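PDB 3PNZ: phosphotriesterase family protein from Listeria monocytogenes serotype 4b str. H7858, which probably hydrolyses phosphorylated sugar lactones, using a pair of zinc ions held in an amidohydrolase-type barrel. Local coordinates for residues Q227-G232 / E264-V269; E196-L201 / I206-L211. All blocks are in the same frame, centred on the assembly; numbering follows the deposited sequence.

Interaction 1 of 2, residues Q227-G232 / E264-V269; sequences QVAKTG and EDQILV
Gln266 reaches from the entry of strand 267-269 to the backbone of Ala229 and Gly232, where helix 222-229 gives way to strand 234-237. In this amidohydrolase (distorted TIM) barrel the side chain thus ties strand start to helix end, although strand 234-237 and helix 248-260 lie between them in the chain. Its CB leaves the main chain toward that helix end, and CG is set opposite the carbonyl carbon (chi1 -73°), from where the extended chain spans the gap. CG passes 3.9 Å from Gly232 O, and CD lies 3.7 Å from Ala229 O. At the tip the amide divides its work. NE2 gives a nearly straight bond (176°) to Ala229 O at 2.8 Å; the acceptor lies in the amide plane, and the donor sits in the carbonyl plane on a lone pair. NE2 also bonds to Ala233 O, which helps fix the rotation of the amide. OE1 accepts from a water at 2.8 Å. A glutamine suits the place because it offers both donor and acceptor at a suitable length.

Ala229 O has a second donor, Gly232 N, which closes a type I turn from Ala229 to Gly232. Gly232 then takes positive phi, where a side chain would jam against the preceding carbonyl oxygen, so glycine is the natural residue here. Ala229 is small enough for its CB to lie 4.1 Å from Gln266 NE2 while packing against Leu258 and Phe263. Thr231, inside the turn, also holds it: its OG1 donates to Val228 O at 2.7 Å, nearly in line with the C=O bond, and accepts from Ala233 N.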
# COMPACT_ATOMS: atom_id res chain seq x y z
N GLN A 227 -0.03 12.73 -16.92
CA GLN A 227 1.41 12.52 -17.07
C GLN A 227 1.84 11.21 -16.42
O GLN A 227 2.61 10.44 -16.99
CB GLN A 227 2.21 13.66 -16.42
CG GLN A 227 2.25 14.98 -17.17
CD GLN A 227 3.01 16.02 -16.36
OE1 GLN A 227 2.61 16.37 -15.25
NE2 GLN A 227 4.13 16.49 -16.89
N VAL A 228 1.35 10.97 -15.21
CA VAL A 228 1.69 9.73 -14.51
C VAL A 228 1.10 8.53 -15.24
O VAL A 228 1.79 7.53 -15.48
CB VAL A 228 1.21 9.76 -13.05
CG1 VAL A 228 1.44 8.42 -12.38
CG2 VAL A 228 1.97 10.84 -12.29
N ALA A 229 -0.17 8.63 -15.59
CA ALA A 229 -0.87 7.50 -16.21
C ALA A 229 -0.24 7.07 -17.53
O ALA A 229 -0.24 5.89 -17.88
CB ALA A 229 -2.34 7.84 -16.41
N LYS A 230 0.27 8.04 -18.29
CA LYS A 230 0.88 7.73 -19.58
C LYS A 230 2.07 6.78 -19.49
O LYS A 230 2.42 6.14 -20.48
CB LYS A 230 1.35 9.02 -20.26
CG LYS A 230 0.26 9.80 -20.96
CD LYS A 230 0.92 10.96 -21.70
CE LYS A 230 -0.06 11.86 -22.42
NZ LYS A 230 0.70 12.94 -23.11
N THR A 231 2.70 6.71 -18.32
CA THR A 231 3.85 5.82 -18.12
C THR A 231 3.43 4.36 -17.99
O THR A 231 4.26 3.47 -18.14
CB THR A 231 4.66 6.18 -16.86
OG1 THR A 231 3.90 5.86 -15.69
CG2 THR A 231 5.06 7.66 -16.86
N GLY A 232 2.16 4.13 -17.68
CA GLY A 232 1.66 2.79 -17.46
C GLY A 232 1.54 2.40 -16.00
O GLY A 232 0.97 1.36 -15.68
N GLU A 264 -8.61 3.49 -17.43
CA GLU A 264 -9.38 2.79 -16.41
C GLU A 264 -8.68 1.54 -15.86
O GLU A 264 -8.93 1.14 -14.73
CB GLU A 264 -10.78 2.43 -16.92
CG GLU A 264 -10.80 1.35 -17.99
CD GLU A 264 -12.12 1.32 -18.73
OE1 GLU A 264 -12.58 2.40 -19.17
OE2 GLU A 264 -12.71 0.23 -18.86
N ASP A 265 -7.81 0.93 -16.66
CA ASP A 265 -7.16 -0.31 -16.26
C ASP A 265 -6.02 -0.08 -15.27
O ASP A 265 -5.38 -1.03 -14.80
CB ASP A 265 -6.60 -1.03 -17.49
CG ASP A 265 -7.69 -1.55 -18.41
OD1 ASP A 265 -8.84 -1.72 -17.96
OD2 ASP A 265 -7.38 -1.81 -19.60
N GLN A 266 -5.74 1.19 -14.96
CA GLN A 266 -4.62 1.51 -14.08
C GLN A 266 -5.05 2.00 -12.70
O GLN A 266 -4.20 2.27 -11.85
CB GLN A 266 -3.69 2.53 -14.75
CG GLN A 266 -2.87 1.93 -15.88
CD GLN A 266 -2.32 2.97 -16.83
OE1 GLN A 266 -2.67 3.00 -18.01
NE2 GLN A 266 -1.45 3.84 -16.32
N ILE A 267 -6.35 2.11 -12.49
CA ILE A 267 -6.89 2.67 -11.24
C ILE A 267 -7.05 1.62 -10.13
O ILE A 267 -7.64 0.56 -10.33
CB ILE A 267 -8.21 3.41 -11.49
CG1 ILE A 267 -7.94 4.60 -12.43
CG2 ILE A 267 -8.83 3.87 -10.16
CD1 ILE A 267 -9.18 5.21 -13.01
N LEU A 268 -6.50 1.93 -8.95
CA LEU A 268 -6.69 1.09 -7.76
C LEU A 268 -7.35 1.94 -6.69
O LEU A 268 -7.21 3.17 -6.71
CB LEU A 268 -5.35 0.59 -7.24
CG LEU A 268 -4.48 -0.24 -8.18
CD1 LEU A 268 -3.12 -0.49 -7.55
CD2 LEU A 268 -5.21 -1.54 -8.53
N VAL A 269 -8.06 1.30 -5.77
CA VAL A 269 -8.83 2.01 -4.75
C VAL A 269 -8.67 1.37 -3.38
O VAL A 269 -8.65 0.15 -3.24
CB VAL A 269 -10.35 2.06 -5.12
CG1 VAL A 269 -11.15 2.74 -4.01
CG2 VAL A 269 -10.56 2.77 -6.46
O HOH W 1 -0.98 3.56 -20.13

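Interaction 2 of 2, residues E196-L201 / I206-L211; sequences EQIEIL and IPLEYL
The Tyr210 ring takes no part in the apolar seam where Leu201 and Ile198 meet Ile206, Leu208 and Leu211. Pro207 CB sits 3.7 Å above the centre of one ring face, and the His177 ring meets the tyrosine with the planes at about 45°. The proline and tyrosine pack on each other at the short 3-10 turn (208-210), while Leu208 of the turn and Leu211 just after it face helix 194-203.

Across the seam, Ile198 and Leu208 cross at about a right angle. Ile198 CG2, opposite the backbone N, faces the forked end of Leu208, coming 3.4 Å from CD1, closer than usual van der Waals contact, and 3.9 Å from CD2. The branch at CB gives the isoleucine a methyl close to the helix surface, where it can meet both methyls of Leu208. All this belongs to an alpha-to-beta connection of the barrel: the helix ends, the chain turns back, and strand 211-213 starts at Leu211.

Leu201 touches three residues of the returning chain. Its CB lies 4.0 Å from Ile206 CB and also meets Leu208 CD2, while its CD1 rests 3.6 Å from Leu211 CD2. Leu211 brings its branch there with CG anti to the backbone N (chi1 171°), crossing Leu201 nearly perpendicularly between helix and strand 184-186. The end of the Ile206 side chain leads away from the seam, and the side chain also touches Ala174 and His177 of helix 164-180. The one polar link joins main chains: Ile206 N donates to Leu201 O at 3.0 Å, tilted 31° from the carbonyl plane.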
# COMPACT_ATOMS: atom_id res chain seq x y z
N GLU A 196 9.32 12.38 -10.44
CA GLU A 196 10.71 12.22 -10.03
C GLU A 196 11.01 10.79 -9.56
O GLU A 196 12.10 10.28 -9.83
CB GLU A 196 11.09 13.25 -8.97
CG GLU A 196 11.12 14.68 -9.50
CD GLU A 196 9.74 15.30 -9.65
OE1 GLU A 196 8.75 14.71 -9.18
OE2 GLU A 196 9.65 16.40 -10.24
N GLN A 197 10.06 10.16 -8.87
CA GLN A 197 10.20 8.75 -8.53
C GLN A 197 10.38 7.96 -9.82
O GLN A 197 11.26 7.10 -9.91
CB GLN A 197 8.95 8.23 -7.83
CG GLN A 197 8.75 8.76 -6.41
CD GLN A 197 7.56 8.12 -5.74
OE1 GLN A 197 6.79 7.40 -6.37
NE2 GLN A 197 7.40 8.39 -4.45
N ILE A 198 9.54 8.26 -10.80
CA ILE A 198 9.58 7.55 -12.08
C ILE A 198 10.93 7.70 -12.78
O ILE A 198 11.44 6.74 -13.35
CB ILE A 198 8.40 7.98 -12.98
CG1 ILE A 198 7.11 7.33 -12.48
CG2 ILE A 198 8.67 7.66 -14.45
CD1 ILE A 198 5.85 8.05 -12.91
N GLU A 199 11.53 8.89 -12.71
CA GLU A 199 12.83 9.08 -13.34
C GLU A 199 13.90 8.19 -12.71
O GLU A 199 14.75 7.64 -13.41
CB GLU A 199 13.26 10.55 -13.30
CG GLU A 199 12.58 11.41 -14.35
CD GLU A 199 12.73 10.82 -15.75
OE1 GLU A 199 13.85 10.42 -16.12
OE2 GLU A 199 11.71 10.76 -16.48
N ILE A 200 13.87 8.07 -11.39
CA ILE A 200 14.84 7.22 -10.71
C ILE A 200 14.63 5.76 -11.10
O ILE A 200 15.58 5.02 -11.35
CB ILE A 200 14.80 7.40 -9.19
CG1 ILE A 200 15.29 8.81 -8.84
CG2 ILE A 200 15.66 6.33 -8.50
CD1 ILE A 200 15.05 9.20 -7.40
N LEU A 201 13.37 5.35 -11.17
CA LEU A 201 13.05 3.98 -11.56
C LEU A 201 13.49 3.71 -13.00
O LEU A 201 13.95 2.61 -13.32
CB LEU A 201 11.57 3.69 -11.39
CG LEU A 201 11.12 3.69 -9.93
CD1 LEU A 201 9.61 3.55 -9.83
CD2 LEU A 201 11.82 2.58 -9.15
N ILE A 206 13.49 -0.09 -14.54
CA ILE A 206 12.23 -0.67 -14.06
C ILE A 206 11.07 -0.31 -14.98
O ILE A 206 10.75 0.86 -15.17
CB ILE A 206 11.89 -0.14 -12.63
CG1 ILE A 206 12.98 -0.52 -11.62
CG2 ILE A 206 10.51 -0.64 -12.18
CD1 ILE A 206 13.00 -1.99 -11.24
N PRO A 207 10.43 -1.33 -15.59
CA PRO A 207 9.21 -1.04 -16.34
C PRO A 207 8.15 -0.40 -15.44
O PRO A 207 7.83 -0.95 -14.37
CB PRO A 207 8.75 -2.43 -16.81
CG PRO A 207 10.02 -3.26 -16.82
CD PRO A 207 10.80 -2.75 -15.62
N LEU A 208 7.59 0.73 -15.86
CA LEU A 208 6.75 1.51 -14.96
C LEU A 208 5.39 0.87 -14.68
O LEU A 208 4.72 1.21 -13.69
CB LEU A 208 6.60 2.95 -15.49
CG LEU A 208 7.99 3.61 -15.57
CD1 LEU A 208 7.95 4.92 -16.34
CD2 LEU A 208 8.56 3.80 -14.18
N GLU A 209 4.98 -0.08 -15.53
CA GLU A 209 3.74 -0.78 -15.26
C GLU A 209 3.89 -1.77 -14.10
O GLU A 209 2.92 -2.40 -13.69
CB GLU A 209 3.21 -1.48 -16.52
CG GLU A 209 4.06 -2.65 -16.99
CD GLU A 209 5.14 -2.26 -18.00
OE1 GLU A 209 5.57 -3.15 -18.77
OE2 GLU A 209 5.57 -1.09 -18.04
N TYR A 210 5.11 -1.90 -13.58
CA TYR A 210 5.35 -2.73 -12.40
C TYR A 210 5.17 -1.96 -11.10
O TYR A 210 5.38 -2.50 -10.01
CB TYR A 210 6.78 -3.29 -12.41
CG TYR A 210 7.11 -4.25 -13.53
CD1 TYR A 210 6.14 -4.70 -14.42
CD2 TYR A 210 8.41 -4.71 -13.70
CE1 TYR A 210 6.47 -5.59 -15.45
CE2 TYR A 210 8.75 -5.61 -14.72
CZ TYR A 210 7.77 -6.03 -15.59
OH TYR A 210 8.10 -6.92 -16.61
N LEU A 211 4.82 -0.68 -11.22
CA LEU A 211 4.71 0.21 -10.07
C LEU A 211 3.26 0.62 -9.82
O LEU A 211 2.54 0.92 -10.77
CB LEU A 211 5.54 1.47 -10.34
CG LEU A 211 5.39 2.64 -9.34
CD1 LEU A 211 6.04 2.29 -8.01
CD2 LEU A 211 6.03 3.89 -9.94

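In the fold
Interaction 2 closes the link from helix 194-203 to strand 211-213, and interaction 1 follows it along the chain, with their centres 13 Å apart. The two meet through Thr231, whose CB lies 3.6 Å from Leu208 CD1 and whose OG1 is 4.0 Å from Ile198 CD1; Gly232 O also packs on Glu209 CB at 3.7 Å. Neither contact binds a metal. The side chain of Leu211 is about 12 Å from a zinc ion, and the strands that start in these contacts run toward the site: past strand 211-213 comes the zinc ligand His215, and past strand 267-269 comes the zinc ligand Asp272.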